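Local coordinates for protein possible thiamine biosynthesis enzyme (Candida albicans, PDB 2X7Q) that is of unknown function but has the periplasmic binding protein fold and probably binds a small ligand, perhaps linked to thiamine biosynthesis, at residues A[78-90]-A[292-306]. The protein carries 1 engineered substitution. Numbering follows the deposited sequence.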
loop_
_atom_site.group_PDB
_atom_site.type_symbol
_atom_site.label_atom_id
_atom_site.label_comp_id
_atom_site.label_asym_id
_atom_site.label_seq_id
_atom_site.Cartn_x
_atom_site.Cartn_y
_atom_site.Cartn_z
ATOM N N ILE A 78 -8.121 5.726 1.480
ATOM C CA ILE A 78 -9.276 6.319 0.814
ATOM C C ILE A 78 -10.581 5.718 1.324
ATOM O O ILE A 78 -11.531 6.441 1.625
ATOM C CB ILE A 78 -9.209 6.141 -0.715
ATOM C CG1 ILE A 78 -7.961 6.820 -1.280
ATOM C CG2 ILE A 78 -10.466 6.698 -1.371
ATOM C CD1 ILE A 78 -7.904 8.311 -1.020
ATOM N N ALA A 79 -10.624 4.394 1.418
ATOM C CA ALA A 79 -11.818 3.706 1.896
ATOM C C ALA A 79 -12.105 4.049 3.354
ATOM O O ALA A 79 -13.249 4.313 3.722
ATOM C CB ALA A 79 -11.675 2.202 1.718
ATOM N N ASP A 80 -11.061 4.049 4.179
ATOM C CA ASP A 80 -11.204 4.355 5.597
ATOM C C ASP A 80 -11.793 5.751 5.794
ATOM O O ASP A 80 -12.644 5.958 6.660
ATOM C CB ASP A 80 -9.852 4.243 6.307
ATOM C CG ASP A 80 -9.992 4.067 7.808
ATOM O OD1 ASP A 80 -10.667 3.109 8.237
ATOM O OD2 ASP A 80 -9.423 4.885 8.560
ATOM N N ILE A 81 -11.340 6.704 4.984
ATOM C CA ILE A 81 -11.851 8.072 5.042
ATOM C C ILE A 81 -13.292 8.138 4.539
ATOM O O ILE A 81 -14.141 8.794 5.141
ATOM C CB ILE A 81 -10.980 9.036 4.210
ATOM C CG1 ILE A 81 -9.564 9.107 4.785
ATOM C CG2 ILE A 81 -11.606 10.423 4.167
ATOM C CD1 ILE A 81 -8.634 10.019 4.011
ATOM N N ALA A 82 -13.554 7.450 3.432
ATOM C CA ALA A 82 -14.889 7.402 2.844
ATOM C C ALA A 82 -15.891 6.739 3.784
ATOM O O ALA A 82 -17.099 6.945 3.664
ATOM C CB ALA A 82 -14.850 6.673 1.510
ATOM N N LYS A 83 -15.379 5.939 4.715
ATOM C CA LYS A 83 -16.221 5.219 5.664
ATOM C C LYS A 83 -16.484 6.041 6.926
ATOM O O LYS A 83 -17.234 5.615 7.804
ATOM C CB LYS A 83 -15.609 3.857 6.013
ATOM C CG LYS A 83 -15.708 2.821 4.892
ATOM C CD LYS A 83 -14.885 1.577 5.213
ATOM C CE LYS A 83 -15.042 0.495 4.149
ATOM N NZ LYS A 83 -16.435 -0.023 4.069
ATOM N N GLY A 84 -15.867 7.216 7.013
ATOM C CA GLY A 84 -16.148 8.138 8.099
ATOM C C GLY A 84 -15.016 8.398 9.077
ATOM O O GLY A 84 -15.258 8.834 10.203
ATOM N N ASN A 85 -13.782 8.134 8.663
ATOM C CA ASN A 85 -12.636 8.456 9.506
ATOM C C ASN A 85 -12.078 9.835 9.162
ATOM O O ASN A 85 -11.175 9.960 8.339
ATOM C CB ASN A 85 -11.546 7.386 9.402
ATOM C CG ASN A 85 -10.483 7.532 10.475
ATOM O OD1 ASN A 85 -10.337 8.592 11.084
ATOM N ND2 ASN A 85 -9.735 6.464 10.713
ATOM N N GLU A 86 -12.629 10.864 9.799
ATOM C CA GLU A 86 -12.267 12.244 9.494
ATOM C C GLU A 86 -10.947 12.649 10.138
ATOM O O GLU A 86 -10.526 13.799 10.029
ATOM C CB GLU A 86 -13.382 13.203 9.925
ATOM C CG GLU A 86 -13.431 13.499 11.419
ATOM C CD GLU A 86 -14.163 12.438 12.219
ATOM O OE1 GLU A 86 -14.302 11.302 11.725
ATOM O OE2 GLU A 86 -14.590 12.738 13.354
ATOM N N ASN A 87 -10.293 11.700 10.800
ATOM C CA ASN A 87 -9.013 11.969 11.445
ATOM C C ASN A 87 -7.837 11.382 10.673
ATOM O O ASN A 87 -6.715 11.329 11.175
ATOM C CB ASN A 87 -9.022 11.475 12.893
ATOM C CG ASN A 87 -9.916 12.315 13.786
ATOM O OD1 ASN A 87 -10.036 13.527 13.599
ATOM N ND2 ASN A 87 -10.551 11.675 14.760
ATOM N N ILE A 88 -8.105 10.948 9.445
ATOM C CA ILE A 88 -7.059 10.454 8.557
ATOM C C ILE A 88 -6.897 11.396 7.369
ATOM O O ILE A 88 -7.877 11.756 6.714
ATOM C CB ILE A 88 -7.374 9.038 8.041
ATOM C CG1 ILE A 88 -7.325 8.029 9.191
ATOM C CG2 ILE A 88 -6.391 8.637 6.955
ATOM C CD1 ILE A 88 -5.952 7.877 9.808
ATOM N N HIS A 89 -5.658 11.794 7.097
ATOM C CA HIS A 89 -5.377 12.721 6.006
ATOM C C HIS A 89 -4.366 12.155 5.013
ATOM O O HIS A 89 -3.272 11.738 5.394
ATOM C CB HIS A 89 -4.871 14.057 6.556
ATOM C CG HIS A 89 -5.931 14.881 7.215
ATOM N ND1 HIS A 89 -6.335 14.676 8.519
ATOM C CD2 HIS A 89 -6.668 15.919 6.755
ATOM C CE1 HIS A 89 -7.274 15.548 8.829
ATOM N NE2 HIS A 89 -7.497 16.315 7.777
ATOM N N VAL A 90 -4.744 12.147 3.738
ATOM C CA VAL A 90 -3.832 11.752 2.673
ATOM C C VAL A 90 -3.078 12.978 2.169
ATOM O O VAL A 90 -3.659 13.852 1.523
ATOM C CB VAL A 90 -4.578 11.094 1.497
ATOM C CG1 VAL A 90 -3.607 10.757 0.374
ATOM C CG2 VAL A 90 -5.312 9.846 1.966
ATOM N N LEU A 292 -17.638 0.014 -1.345
ATOM C CA LEU A 292 -18.200 1.169 -0.652
ATOM C C LEU A 292 -19.701 1.291 -0.894
ATOM O O LEU A 292 -20.157 1.253 -2.035
ATOM C CB LEU A 292 -17.488 2.454 -1.079
ATOM C CG LEU A 292 -16.286 2.902 -0.243
ATOM C CD1 LEU A 292 -15.389 1.732 0.100
ATOM C CD2 LEU A 292 -15.502 3.980 -0.983
ATOM N N ALA A 293 -20.461 1.437 0.187
ATOM C CA ALA A 293 -21.913 1.536 0.098
ATOM C C ALA A 293 -22.389 2.980 0.244
ATOM O O ALA A 293 -23.506 3.316 -0.147
ATOM C CB ALA A 293 -22.569 0.652 1.144
ATOM N N GLU A 294 -21.538 3.828 0.813
ATOM C CA GLU A 294 -21.864 5.238 0.991
ATOM C C GLU A 294 -22.126 5.912 -0.352
ATOM O O GLU A 294 -21.504 5.569 -1.359
ATOM C CB GLU A 294 -20.740 5.964 1.734
ATOM C CG GLU A 294 -20.600 5.580 3.203
ATOM C CD GLU A 294 -19.976 4.211 3.403
ATOM O OE1 GLU A 294 -19.406 3.663 2.437
ATOM O OE2 GLU A 294 -20.050 3.682 4.532
ATOM N N SER A 295 -23.051 6.867 -0.365
ATOM C CA SER A 295 -23.395 7.575 -1.594
ATOM C C SER A 295 -22.201 8.373 -2.114
ATOM O O SER A 295 -21.246 8.624 -1.380
ATOM C CB SER A 295 -24.592 8.502 -1.369
ATOM O OG SER A 295 -24.239 9.593 -0.535
ATOM N N ASP A 296 -22.267 8.777 -3.378
ATOM C CA ASP A 296 -21.156 9.472 -4.019
ATOM C C ASP A 296 -20.830 10.801 -3.342
ATOM O O ASP A 296 -19.685 11.047 -2.966
ATOM C CB ASP A 296 -21.454 9.705 -5.501
ATOM C CG ASP A 296 -20.265 10.274 -6.251
ATOM O OD1 ASP A 296 -19.128 9.828 -5.990
ATOM O OD2 ASP A 296 -20.467 11.169 -7.099
ATOM N N ASP A 297 -21.838 11.657 -3.190
ATOM C CA ASP A 297 -21.621 12.993 -2.638
ATOM C C ASP A 297 -21.230 12.967 -1.160
ATOM O O ASP A 297 -20.661 13.930 -0.645
ATOM C CB ASP A 297 -22.849 13.884 -2.860
ATOM C CG ASP A 297 -24.125 13.264 -2.328
ATOM O OD1 ASP A 297 -24.067 12.551 -1.305
ATOM O OD2 ASP A 297 -25.194 13.503 -2.928
ATOM N N VAL A 298 -21.543 11.869 -0.479
ATOM C CA VAL A 298 -21.109 11.678 0.900
ATOM C C VAL A 298 -19.633 11.294 0.918
ATOM O O VAL A 298 -18.866 11.773 1.753
ATOM C CB VAL A 298 -21.939 10.597 1.614
ATOM C CG1 VAL A 298 -21.263 10.169 2.907
ATOM C CG2 VAL A 298 -23.346 11.106 1.882
ATOM N N ILE A 299 -19.241 10.434 -0.017
ATOM C CA ILE A 299 -17.841 10.061 -0.175
ATOM C C ILE A 299 -17.022 11.265 -0.630
ATOM O O ILE A 299 -15.935 11.518 -0.113
ATOM C CB ILE A 299 -17.669 8.913 -1.192
ATOM C CG1 ILE A 299 -18.415 7.663 -0.720
ATOM C CG2 ILE A 299 -16.194 8.604 -1.402
ATOM C CD1 ILE A 299 -18.358 6.511 -1.701
ATOM N N LEU A 300 -17.555 12.009 -1.595
ATOM C CA LEU A 300 -16.877 13.191 -2.121
ATOM C C LEU A 300 -16.591 14.218 -1.034
ATOM O O LEU A 300 -15.475 14.725 -0.923
ATOM C CB LEU A 300 -17.709 13.849 -3.224
ATOM C CG LEU A 300 -17.173 13.728 -4.651
ATOM C CD1 LEU A 300 -15.650 13.765 -4.642
ATOM C CD2 LEU A 300 -17.680 12.457 -5.302
ATOM N N LYS A 301 -17.613 14.533 -0.245
ATOM C CA LYS A 301 -17.493 15.546 0.796
ATOM C C LYS A 301 -16.474 15.141 1.855
ATOM O O LYS A 301 -15.773 15.987 2.408
ATOM C CB LYS A 301 -18.854 15.822 1.444
ATOM C CG LYS A 301 -18.818 16.918 2.496
ATOM C CD LYS A 301 -20.215 17.363 2.902
ATOM C CE LYS A 301 -20.148 18.520 3.891
ATOM N NZ LYS A 301 -21.492 19.082 4.203
ATOM N N ARG A 302 -16.388 13.844 2.126
ATOM C CA ARG A 302 -15.450 13.343 3.123
ATOM C C ARG A 302 -14.012 13.370 2.608
ATOM O O ARG A 302 -13.080 13.640 3.363
ATOM C CB ARG A 302 -15.840 11.933 3.568
ATOM C CG ARG A 302 -17.122 11.887 4.384
ATOM C CD ARG A 302 -17.512 10.463 4.724
ATOM N NE ARG A 302 -18.676 10.410 5.603
ATOM C CZ ARG A 302 -19.271 9.285 5.986
ATOM N NH1 ARG A 302 -18.817 8.115 5.567
ATOM N NH2 ARG A 302 -20.324 9.330 6.789
ATOM N N LEU A 303 -13.843 13.095 1.320
ATOM C CA LEU A 303 -12.523 13.087 0.701
ATOM C C LEU A 303 -12.032 14.505 0.410
ATOM O O LEU A 303 -10.838 14.788 0.498
ATOM C CB LEU A 303 -12.541 12.258 -0.586
ATOM C CG LEU A 303 -12.811 10.762 -0.419
ATOM C CD1 LEU A 303 -12.843 10.071 -1.769
ATOM C CD2 LEU A 303 -11.760 10.132 0.481
ATOM N N ASN A 304 -12.958 15.392 0.058
ATOM C CA ASN A 304 -12.622 16.784 -0.224
ATOM C C ASN A 304 -12.071 17.524 0.994
ATOM O O ASN A 304 -11.446 18.574 0.857
ATOM C CB ASN A 304 -13.838 17.530 -0.782
ATOM C CG ASN A 304 -13.999 17.353 -2.281
ATOM O OD1 ASN A 304 -13.017 17.246 -3.015
ATOM N ND2 ASN A 304 -15.245 17.335 -2.744
ATOM N N SER A 305 -12.299 16.969 2.179
ATOM C CA SER A 305 -11.865 17.602 3.420
ATOM C C SER A 305 -10.588 16.979 3.979
ATOM O O SER A 305 -9.861 17.618 4.739
ATOM C CB SER A 305 -12.974 17.539 4.475
ATOM O OG SER A 305 -14.142 18.210 4.042
ATOM N N ASN A 306 -10.317 15.733 3.599
ATOM C CA ASN A 306 -9.183 15.000 4.153
ATOM C C ASN A 306 -8.137 14.578 3.123
ATOM O O ASN A 306 -7.167 13.898 3.461
ATOM C CB ASN A 306 -9.666 13.777 4.941
ATOM C CG ASN A 306 -10.401 14.152 6.217
ATOM O OD1 ASN A 306 -10.109 13.627 7.292
ATOM N ND2 ASN A 306 -11.360 15.061 6.103
HETATM O O HOH W 1 -20.433 5.781 6.401
HETATM O O HOH W 2 -18.915 0.929 3.269
#
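R302 reaches from helix 296-306 across the C-terminal end of the helix that runs through 78-82. Its CB lies 3.9 Å from I81 O. The chain then runs extended from CG to NE, carrying CD past the carbonyls of I81 and A82. At the tip NH1 donates to A82 O (2.8 Å); the oxygen lies in the guanidinium plane, while NH1 stands 45° above the carbonyl plane and off the lone pairs. The flat group is sandwiched: G84 CA sits over one face near the rim, and V298 CG1 covers the centre of the other, 3.7 Å above the plane. G84 closes the helix in a Schellman motif with positive phi. Water 1 accepts from NH1 and donates to E294 OE2; water 2 joins E294 OE1 to K83 NZ.

In this periplasmic-binding-protein fold, helix 296-306 packs at 112° to helix 78-82, beside edge strand 88-95 of one mixed five-stranded sheet. A82 CB fits between L292 CD2 and I299 CG2, each at 3.7 Å. I81 holds CG2 anti to its backbone N and CG1 beside it, which turns the CG2 methyl to L303 CD2 (3.7 Å). Helix 275-289 also packs on this layer, its V279 against L303 and T282 against I78.

At the far end, N306 O accepts a hydrogen bond from V90 N (3.0 Å) and a CA-H...O contact from H89. The N306 amide stacks on the H89 imidazole, their planes 10° apart. Within the type I turn from N85 to I88, the side chain of E86 comes to about 3 Å from a bound calcium ion.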